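Local coordinates for pullulanase (Klebsiella oxytoca, PDB 2YOC), which probably hydrolyses the alpha-1,6-glucosidic linkages of pullulan and related branched alpha-glucans, as a glycosyl hydrolase exported by a type 2 secretion system, at residues Leu245-Ala251 with Ala263-Thr268; Leu869-Phe875 with Asn896-Gly901. All coordinates share one frame; numbering follows the deposited sequence.

Interaction 1: Leu245-Ala251 with Ala263-Thr268; sequences LQGETVA and ATQVQT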
loop_
_atom_site.group_PDB
_atom_site.type_symbol
_atom_site.label_atom_id
_atom_site.label_comp_id
_atom_site.label_asym_id
_atom_site.label_seq_id
_atom_site.Cartn_x
_atom_site.Cartn_y
_atom_site.Cartn_z
ATOM N N LEU B 245 17.750 35.165 -42.537
ATOM C CA LEU B 245 18.175 35.285 -41.151
ATOM C C LEU B 245 19.042 36.532 -40.912
ATOM O O LEU B 245 19.491 36.778 -39.791
ATOM C CB LEU B 245 18.894 34.008 -40.709
ATOM C CG LEU B 245 18.061 32.741 -40.778
ATOM C CD1 LEU B 245 18.942 31.523 -40.879
ATOM C CD2 LEU B 245 17.080 32.652 -39.607
ATOM N N GLN B 246 19.218 37.354 -41.947
ATOM C CA GLN B 246 19.976 38.585 -41.829
ATOM C C GLN B 246 19.143 39.684 -41.233
ATOM O O GLN B 246 19.696 40.664 -40.742
ATOM C CB GLN B 246 20.527 39.021 -43.203
ATOM C CG GLN B 246 21.798 38.274 -43.639
ATOM C CD GLN B 246 22.974 38.611 -42.755
ATOM O OE1 GLN B 246 23.465 39.746 -42.739
ATOM N NE2 GLN B 246 23.403 37.644 -41.958
ATOM N N GLY B 247 17.827 39.541 -41.295
ATOM C CA GLY B 247 16.929 40.578 -40.809
ATOM C C GLY B 247 15.642 40.075 -40.218
ATOM O O GLY B 247 15.638 39.064 -39.516
ATOM N N GLU B 248 14.553 40.809 -40.450
ATOM C CA GLU B 248 13.250 40.432 -39.922
ATOM C C GLU B 248 12.524 39.437 -40.843
ATOM O O GLU B 248 12.737 39.439 -42.058
ATOM C CB GLU B 248 12.371 41.675 -39.669
ATOM C CG GLU B 248 11.091 41.337 -38.922
ATOM C CD GLU B 248 10.314 42.502 -38.358
ATOM O OE1 GLU B 248 10.771 43.089 -37.349
ATOM O OE2 GLU B 248 9.199 42.764 -38.868
ATOM N N THR B 249 11.720 38.560 -40.234
ATOM C CA THR B 249 10.809 37.625 -40.879
ATOM C C THR B 249 9.508 37.694 -40.078
ATOM O O THR B 249 9.530 37.833 -38.849
ATOM C CB THR B 249 11.321 36.180 -40.936
ATOM O OG1 THR B 249 11.557 35.710 -39.612
ATOM C CG2 THR B 249 12.530 36.013 -41.826
ATOM N N VAL B 250 8.382 37.616 -40.768
ATOM C CA VAL B 250 7.077 37.688 -40.126
ATOM C C VAL B 250 6.173 36.659 -40.812
ATOM O O VAL B 250 6.114 36.632 -42.055
ATOM C CB VAL B 250 6.500 39.134 -40.204
ATOM C CG1 VAL B 250 5.002 39.158 -39.959
ATOM C CG2 VAL B 250 7.209 40.072 -39.238
ATOM N N ALA B 251 5.480 35.814 -40.011
ATOM C CA ALA B 251 4.553 34.841 -40.567
ATOM C C ALA B 251 3.176 35.483 -40.754
ATOM O O ALA B 251 2.624 36.071 -39.813
ATOM C CB ALA B 251 4.465 33.639 -39.670
ATOM N N ALA B 263 -0.560 38.226 -38.244
ATOM C CA ALA B 263 0.820 38.600 -38.540
ATOM C C ALA B 263 1.587 38.464 -37.213
ATOM O O ALA B 263 1.220 39.099 -36.219
ATOM C CB ALA B 263 0.882 40.031 -39.064
ATOM N N THR B 264 2.595 37.580 -37.177
ATOM C CA THR B 264 3.378 37.294 -35.964
ATOM C C THR B 264 4.884 37.238 -36.263
ATOM O O THR B 264 5.279 36.942 -37.397
ATOM C CB THR B 264 2.857 35.990 -35.290
ATOM O OG1 THR B 264 3.219 35.959 -33.906
ATOM C CG2 THR B 264 3.321 34.715 -36.003
ATOM N N GLN B 265 5.720 37.496 -35.234
ATOM C CA GLN B 265 7.177 37.420 -35.348
ATOM C C GLN B 265 7.605 35.948 -35.336
ATOM O O GLN B 265 6.826 35.076 -34.923
ATOM C CB GLN B 265 7.881 38.217 -34.244
ATOM C CG GLN B 265 7.701 39.724 -34.344
ATOM C CD GLN B 265 8.794 40.469 -33.611
ATOM O OE1 GLN B 265 8.605 41.026 -32.513
ATOM N NE2 GLN B 265 9.982 40.513 -34.212
ATOM N N VAL B 266 8.820 35.660 -35.837
ATOM C CA VAL B 266 9.305 34.279 -35.948
ATOM C C VAL B 266 10.476 33.993 -35.004
ATOM O O VAL B 266 11.448 34.754 -34.955
ATOM C CB VAL B 266 9.648 33.929 -37.430
ATOM C CG1 VAL B 266 10.017 32.454 -37.597
ATOM C CG2 VAL B 266 8.520 34.312 -38.381
ATOM N N GLN B 267 10.379 32.880 -34.286
ATOM C CA GLN B 267 11.408 32.341 -33.402
ATOM C C GLN B 267 12.297 31.446 -34.287
ATOM O O GLN B 267 11.822 30.443 -34.838
ATOM C CB GLN B 267 10.755 31.570 -32.238
ATOM C CG GLN B 267 10.141 32.505 -31.179
ATOM C CD GLN B 267 9.648 31.790 -29.937
ATOM O OE1 GLN B 267 10.371 31.044 -29.261
ATOM N NE2 GLN B 267 8.426 32.089 -29.560
ATOM N N THR B 268 13.573 31.852 -34.477
ATOM C CA THR B 268 14.515 31.204 -35.407
ATOM C C THR B 268 15.620 30.312 -34.834
ATOM O O THR B 268 16.445 29.830 -35.623
ATOM C CB THR B 268 15.119 32.266 -36.339
ATOM O OG1 THR B 268 15.767 33.261 -35.550
ATOM C CG2 THR B 268 14.076 32.922 -37.247
#
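Ala251 and Thr264 face each other as an antiparallel hydrogen-bonded pair: the N of Ala251 donates to the O of Thr264 at 2.9 Å, and the N of Thr264 returns a bond to the O of Ala251 at 3.0 Å. Strands 248-251 and 263-267 run at 130° to one another, so they splay apart away from this pair, and by Leu245 and Thr268 the CA atoms are 7.9 Å apart. Side chains bridge the widening gap. Val266 turns toward the other strand, its CG2 4.3 Å from the CB of Ala251, whose small methyl fits beside both Val266 and Thr264. The side chain of Thr249 crosses that of Val266 at about a right angle; with chi1 at 59°, OG1 stands between its own backbone N and carbonyl carbon and meets the CB of Val266 at 3.4 Å. At the open end, CD2 of Leu245 lies alongside CG2 of Thr268 at 3.8 Å, the two side chains sliding past each other in opposite directions, and helix 269-280 packs on Leu245. Ala251, Val266 and the CG2 of Thr264 give an apolar surface against Trp169 and Trp177, while the Thr264 hydroxyl is held by Ala163 and Glu166. Beta-branched Thr249, Val250, Thr264 and Val266 suit these extended positions. On the other face, CG1 of Val250 approaches CB of Ala263, while the extended Glu248 reaches Arg357 of the carbohydrate-binding module 48 region in a salt bridge. Strands 185-191 and 167-169 flank the hairpin of strands 248-254 and 260-267, consistent with the immunoglobulin-like E-set fold assigned to the pullulanase N2 domain.

Interaction 2: Leu869-Phe875 with Asn896-Gly901; sequences LLRSKSF and NNYNVG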
loop_
_atom_site.group_PDB
_atom_site.type_symbol
_atom_site.label_atom_id
_atom_site.label_comp_id
_atom_site.label_asym_id
_atom_site.label_seq_id
_atom_site.Cartn_x
_atom_site.Cartn_y
_atom_site.Cartn_z
ATOM N N LEU B 869 30.195 26.013 14.037
ATOM C CA LEU B 869 30.191 27.180 14.916
ATOM C C LEU B 869 28.755 27.641 15.126
ATOM O O LEU B 869 28.490 28.840 15.228
ATOM C CB LEU B 869 31.059 28.316 14.342
ATOM C CG LEU B 869 32.523 27.969 13.966
ATOM C CD1 LEU B 869 33.221 29.144 13.317
ATOM C CD2 LEU B 869 33.317 27.440 15.151
ATOM N N LEU B 870 27.809 26.685 15.162
ATOM C CA LEU B 870 26.375 26.908 15.403
ATOM C C LEU B 870 25.802 28.094 14.622
ATOM O O LEU B 870 24.880 28.761 15.101
ATOM C CB LEU B 870 26.142 27.083 16.926
ATOM C CG LEU B 870 26.719 25.992 17.823
ATOM C CD1 LEU B 870 26.825 26.451 19.234
ATOM C CD2 LEU B 870 25.890 24.734 17.754
ATOM N N ARG B 871 26.357 28.358 13.421
ATOM C CA ARG B 871 26.000 29.499 12.575
ATOM C C ARG B 871 24.541 29.823 12.573
ATOM O O ARG B 871 23.692 28.935 12.419
ATOM C CB ARG B 871 26.528 29.371 11.134
ATOM C CG ARG B 871 26.458 30.667 10.326
ATOM C CD ARG B 871 26.804 30.427 8.878
ATOM N NE ARG B 871 26.791 31.656 8.085
ATOM C CZ ARG B 871 27.260 31.742 6.846
ATOM N NH1 ARG B 871 27.804 30.681 6.260
ATOM N NH2 ARG B 871 27.236 32.898 6.203
ATOM N N SER B 872 24.283 31.123 12.761
ATOM C CA SER B 872 22.987 31.762 12.738
ATOM C C SER B 872 22.998 32.954 11.763
ATOM O O SER B 872 24.040 33.551 11.497
ATOM C CB SER B 872 22.603 32.211 14.138
ATOM O OG SER B 872 21.373 32.921 14.134
ATOM N N LYS B 873 21.824 33.263 11.213
ATOM C CA LYS B 873 21.555 34.368 10.291
ATOM C C LYS B 873 20.403 35.199 10.911
ATOM O O LYS B 873 19.766 36.003 10.234
ATOM C CB LYS B 873 21.179 33.809 8.891
ATOM C CG LYS B 873 22.388 33.267 8.147
ATOM C CD LYS B 873 22.067 32.720 6.767
ATOM C CE LYS B 873 23.297 32.114 6.115
ATOM N NZ LYS B 873 23.020 31.641 4.737
ATOM N N SER B 874 20.184 35.012 12.227
ATOM C CA SER B 874 19.111 35.604 13.019
ATOM C C SER B 874 17.752 35.539 12.302
ATOM O O SER B 874 17.017 36.524 12.149
ATOM C CB SER B 874 19.494 36.926 13.705
ATOM O OG SER B 874 19.248 38.115 12.973
ATOM N N PHE B 875 17.483 34.301 11.824
ATOM C CA PHE B 875 16.287 33.816 11.136
ATOM C C PHE B 875 16.144 34.230 9.662
ATOM O O PHE B 875 15.068 34.033 9.071
ATOM C CB PHE B 875 15.012 34.025 11.987
ATOM C CG PHE B 875 15.089 33.405 13.370
ATOM C CD1 PHE B 875 14.837 32.049 13.560
ATOM C CD2 PHE B 875 15.435 34.173 14.478
ATOM C CE1 PHE B 875 14.921 31.474 14.829
ATOM C CE2 PHE B 875 15.510 33.599 15.751
ATOM C CZ PHE B 875 15.240 32.258 15.919
ATOM N N ASN B 896 27.578 33.032 17.572
ATOM C CA ASN B 896 27.072 32.426 16.351
ATOM C C ASN B 896 26.244 33.416 15.509
ATOM O O ASN B 896 25.585 32.983 14.550
ATOM C CB ASN B 896 26.227 31.195 16.712
ATOM C CG ASN B 896 24.900 31.503 17.383
ATOM O OD1 ASN B 896 24.710 32.550 18.036
ATOM N ND2 ASN B 896 23.962 30.574 17.259
ATOM N N ASN B 897 26.263 34.727 15.868
ATOM C CA ASN B 897 25.534 35.781 15.154
ATOM C C ASN B 897 24.002 35.647 15.311
ATOM O O ASN B 897 23.222 36.123 14.475
ATOM C CB ASN B 897 25.996 35.872 13.678
ATOM C CG ASN B 897 25.690 37.170 12.992
ATOM O OD1 ASN B 897 26.061 38.252 13.456
ATOM N ND2 ASN B 897 25.063 37.075 11.827
ATOM N N TYR B 898 23.578 35.023 16.411
ATOM C CA TYR B 898 22.154 34.850 16.685
ATOM C C TYR B 898 21.605 36.109 17.325
ATOM O O TYR B 898 22.350 36.794 18.024
ATOM C CB TYR B 898 21.936 33.617 17.573
ATOM C CG TYR B 898 20.497 33.297 17.924
ATOM C CD1 TYR B 898 19.667 32.633 17.021
ATOM C CD2 TYR B 898 19.993 33.567 19.192
ATOM C CE1 TYR B 898 18.357 32.289 17.358
ATOM C CE2 TYR B 898 18.685 33.223 19.541
ATOM C CZ TYR B 898 17.871 32.584 18.620
ATOM O OH TYR B 898 16.582 32.251 18.960
ATOM N N ASN B 899 20.324 36.436 17.055
ATOM C CA ASN B 899 19.635 37.624 17.589
ATOM C C ASN B 899 20.501 38.898 17.441
ATOM O O ASN B 899 21.090 39.412 18.412
ATOM C CB ASN B 899 19.160 37.382 19.038
ATOM C CG ASN B 899 18.397 38.508 19.652
ATOM O OD1 ASN B 899 17.544 39.129 19.024
ATOM N ND2 ASN B 899 18.714 38.799 20.898
ATOM N N VAL B 900 20.645 39.323 16.178
ATOM C CA VAL B 900 21.428 40.489 15.782
ATOM C C VAL B 900 20.518 41.465 15.052
ATOM O O VAL B 900 20.993 42.456 14.502
ATOM C CB VAL B 900 22.685 40.108 14.959
ATOM C CG1 VAL B 900 23.675 39.318 15.805
ATOM C CG2 VAL B 900 22.328 39.346 13.676
ATOM N N GLY B 901 19.220 41.166 15.070
ATOM C CA GLY B 901 18.182 41.971 14.439
ATOM C C GLY B 901 17.082 41.150 13.801
ATOM O O GLY B 901 17.229 39.939 13.615
#
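Ser872 and Asn896 head two small turns, an ST turn and an Asx turn, that meet where the loop following the last strand of the (beta/alpha)8 barrel folds against the connection entering helix 905-908. Neither segment is helix or strand; they run side by side, only 22° apart in direction, and polar groups do the joining. Asn896 works with both ends of its amide and with its backbone. With chi1 at 70°, its CG sits between the backbone N and the carbonyl carbon, which brings ND2 to the O of Leu870 at 3.0 Å, with that acceptor close to the amide plane. OD1 closes the Asx turn by accepting from the N of Tyr898, which lies well above the carbonyl plane. The asparagine side chain therefore fixes its own turn through OD1 and holds the neighbouring loop through ND2. Separately, the main-chain O of Asn896 takes the N of Ser872 at 2.9 Å. Ser872, pointing toward the other segment, uses OG to accept from the N of Ser874 at 3.1 Å; OG is also bonded to Asp828, whose carboxylate further receives the N of Lys873 and of Phe875. The same OG lies in the plane of the Tyr898 ring, 3.4 Å from CD1. Beyond it the rings of Phe875 and Tyr898 meet obliquely, centroids 5.4 Å apart and planes at 63°, with Ile915 and Val918 of helix 912-919 packed on Phe875, and the Tyr898 hydroxyl bonded to the O of Lys919. Gly901 adopts backbone angles that call for glycine, and its carbonyl O receives the hydroxyl OG of Ser874 at 2.8 Å.

Both contacts are buried, yet they hold different parts of the chain: their centres are 54 Å apart, on opposite sides of the chain's centre, with nearest atoms about 36 Å apart. Interaction 1 joins neighbouring strands of one hairpin, where one hydrogen-bonded backbone pair, before the strands diverge, sets the register; one face is packed against tryptophans, whereas the other carries charged and polar groups. Interaction 2 has no repeating backbone pattern to rely on; two irregular loops separated by twenty residues are matched through specific polar side chains, with several residues, among them Ser874, Asn897 and Gly901, at positive phi. Accordingly, 869-875 with 896-901 is largely polar, with one aromatic pair.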